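Local coordinates for probable adenylyl-sulfate kinase (Synechocystis sp., PDB 5CB8), which catalyses the ATP-dependent 3'-phosphorylation of adenosine 5'-phosphosulfate, giving 3'-phosphoadenylyl sulfate, in the synthesis of activated sulfate, at residues B[32-37]-B[152-157]. Numbering follows the deposited sequence.
Sequences GLSGAG and KGFTGI. With ADX (adenosine-5'-phosphosulfate), chain G; SO4 (sulfate ion), chain H.
S34 of the P-loop (Walker A motif) meets F154 of the substrate-binding loop 152-157, joining the probable ATP phosphate site to the adenosine-5'-phosphosulfate pocket. Two van der Waals touches make the direct contact. CB of S34 sits 3.7 Å from CZ of F154, approaching the ring obliquely, and, separately, CD2 of L33 lies 4.1 Å from CG2 of T155. A water completes the join: it accepts from N of S34 (2.9 Å) and donates to O of T155, tying backbone to backbone. Polar grips lie on each loop separately. At 32-37 a type II turn runs from L33 to A36, and amides of this loop bind a sulfate, which probably came from the crystallisation liquor and lies where ATP phosphate would be expected; N of G35 gives a nearly straight bond to its O4 (170°), and N of G37, just before helix 38-50, binds O2, while K38 and T39 add further bonds. On the other loop O of G153 takes a hydrogen bond from N6 of the substrate adenine. With CG anti to its backbone N (chi1 -169°), F154 brings its ring obliquely up to that base, while CZ, at the ring end away from CB, reaches S34; Y143 packs against the same ring edge-to-face. The closest F154 atom to the base is CD1, 3.4 Å from C6 of adenosine-5'-phosphosulfate, and OG1 of T155 comes equally near C2 of that adenine.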
loop_
_atom_site.group_PDB
_atom_site.type_symbol
_atom_site.label_atom_id
_atom_site.label_comp_id
_atom_site.label_asym_id
_atom_site.label_seq_id
_atom_site.Cartn_x
_atom_site.Cartn_y
_atom_site.Cartn_z
ATOM N N GLY B 32 -11.238 -16.678 6.017
ATOM C CA GLY B 32 -11.653 -17.775 6.878
ATOM C C GLY B 32 -11.468 -17.434 8.343
ATOM O O GLY B 32 -10.868 -16.406 8.665
ATOM N N LEU B 33 -11.958 -18.302 9.230
ATOM C CA LEU B 33 -11.914 -18.045 10.677
ATOM C C LEU B 33 -10.492 -17.946 11.201
ATOM O O LEU B 33 -9.556 -18.441 10.567
ATOM C CB LEU B 33 -12.627 -19.175 11.433
ATOM C CG LEU B 33 -14.116 -19.365 11.119
ATOM C CD1 LEU B 33 -14.682 -20.539 11.913
ATOM C CD2 LEU B 33 -14.867 -18.081 11.451
ATOM N N SER B 34 -10.328 -17.320 12.369
ATOM C CA SER B 34 -9.048 -17.378 13.080
ATOM C C SER B 34 -8.731 -18.829 13.396
ATOM O O SER B 34 -9.563 -19.537 13.978
ATOM C CB SER B 34 -9.106 -16.579 14.382
ATOM O OG SER B 34 -8.012 -16.910 15.239
ATOM N N GLY B 35 -7.543 -19.282 13.011
ATOM C CA GLY B 35 -7.142 -20.648 13.307
ATOM C C GLY B 35 -7.456 -21.649 12.206
ATOM O O GLY B 35 -7.099 -22.813 12.317
ATOM N N ALA B 36 -8.123 -21.210 11.142
ATOM C CA ALA B 36 -8.537 -22.128 10.076
ATOM C C ALA B 36 -7.376 -22.628 9.207
ATOM O O ALA B 36 -7.548 -23.554 8.412
ATOM C CB ALA B 36 -9.616 -21.486 9.202
ATOM N N GLY B 37 -6.202 -22.012 9.346
ATOM C CA GLY B 37 -5.025 -22.474 8.622
ATOM C C GLY B 37 -4.621 -21.594 7.445
ATOM O O GLY B 37 -3.860 -22.030 6.575
ATOM N N LYS B 152 -13.792 -8.684 23.215
ATOM C CA LYS B 152 -15.147 -8.496 22.686
ATOM C C LYS B 152 -15.109 -8.527 21.169
ATOM O O LYS B 152 -14.100 -8.157 20.576
ATOM C CB LYS B 152 -15.690 -7.123 23.092
ATOM C CG LYS B 152 -15.425 -6.731 24.532
ATOM C CD LYS B 152 -16.236 -7.583 25.479
ATOM C CE LYS B 152 -16.024 -7.136 26.924
ATOM N NZ LYS B 152 -16.648 -8.122 27.831
ATOM N N GLY B 153 -16.196 -8.955 20.533
ATOM C CA GLY B 153 -16.276 -8.871 19.080
ATOM C C GLY B 153 -15.283 -9.755 18.355
ATOM O O GLY B 153 -14.661 -9.335 17.375
ATOM N N PHE B 154 -15.145 -10.986 18.830
ATOM C CA PHE B 154 -14.265 -11.950 18.188
ATOM C C PHE B 154 -15.009 -12.745 17.129
ATOM O O PHE B 154 -16.053 -13.341 17.398
ATOM C CB PHE B 154 -13.654 -12.899 19.217
ATOM C CG PHE B 154 -12.541 -13.745 18.664
ATOM C CD1 PHE B 154 -11.289 -13.189 18.420
ATOM C CD2 PHE B 154 -12.746 -15.091 18.392
ATOM C CE1 PHE B 154 -10.260 -13.960 17.901
ATOM C CE2 PHE B 154 -11.721 -15.872 17.870
ATOM C CZ PHE B 154 -10.481 -15.305 17.622
ATOM N N THR B 155 -14.458 -12.742 15.919
ATOM C CA THR B 155 -15.062 -13.402 14.767
ATOM C C THR B 155 -15.500 -14.827 15.064
ATOM O O THR B 155 -14.701 -15.648 15.545
ATOM C CB THR B 155 -14.050 -13.443 13.618
ATOM O OG1 THR B 155 -13.625 -12.098 13.330
ATOM C CG2 THR B 155 -14.667 -14.081 12.374
ATOM N N GLY B 156 -16.764 -15.123 14.774
ATOM C CA GLY B 156 -17.268 -16.477 14.933
ATOM C C GLY B 156 -17.877 -16.760 16.295
ATOM O O GLY B 156 -18.607 -17.736 16.454
ATOM N N ILE B 157 -17.576 -15.913 17.275
ATOM C CA ILE B 157 -18.105 -16.084 18.632
ATOM C C ILE B 157 -19.127 -14.989 18.948
ATOM O O ILE B 157 -20.284 -15.271 19.283
ATOM C CB ILE B 157 -16.986 -16.060 19.687
ATOM C CG1 ILE B 157 -15.976 -17.182 19.431
ATOM C CG2 ILE B 157 -17.576 -16.206 21.090
ATOM C CD1 ILE B 157 -16.596 -18.582 19.469
HETATM S SB ADX G . -9.993 -8.695 9.672
HETATM O O1B ADX G . -9.819 -7.238 9.686
HETATM O O2B ADX G . -9.771 -9.252 8.326
HETATM O O3B ADX G . -11.341 -9.017 10.161
HETATM P PA ADX G . -7.469 -9.612 10.328
HETATM O O1A ADX G . -6.799 -8.368 9.752
HETATM O O2A ADX G . -7.231 -10.852 9.472
HETATM O O3A ADX G . -9.008 -9.333 10.628
HETATM O "O5'" ADX G . -6.835 -9.860 11.778
HETATM C "C5'" ADX G . -7.201 -10.996 12.503
HETATM C "C4'" ADX G . -6.256 -11.383 13.501
HETATM O "O4'" ADX G . -6.345 -10.426 14.617
HETATM C "C3'" ADX G . -6.573 -12.705 14.050
HETATM O "O3'" ADX G . -5.738 -13.627 13.501
HETATM C "C2'" ADX G . -6.307 -12.602 15.504
HETATM O "O2'" ADX G . -5.058 -13.047 15.772
HETATM C "C1'" ADX G . -6.360 -11.146 15.833
HETATM N N9 ADX G . -7.492 -10.716 16.602
HETATM C C8 ADX G . -7.460 -9.936 17.710
HETATM N N7 ADX G . -8.714 -9.611 18.042
HETATM C C5 ADX G . -9.560 -10.171 17.141
HETATM C C6 ADX G . -10.945 -10.151 16.993
HETATM N N6 ADX G . -11.782 -9.385 17.901
HETATM N N1 ADX G . -11.497 -10.832 15.967
HETATM C C2 ADX G . -10.723 -11.507 15.088
HETATM N N3 ADX G . -9.387 -11.536 15.199
HETATM C C4 ADX G . -8.777 -10.876 16.214
HETATM S S SO4 H . -5.196 -18.738 10.476
HETATM O O1 SO4 H . -4.053 -18.160 9.796
HETATM O O2 SO4 H . -4.852 -20.050 11.015
HETATM O O3 SO4 H . -6.298 -18.886 9.512
HETATM O O4 SO4 H . -5.648 -17.881 11.586
HETATM O O HOH W 1 -12.496 -16.825 14.192
#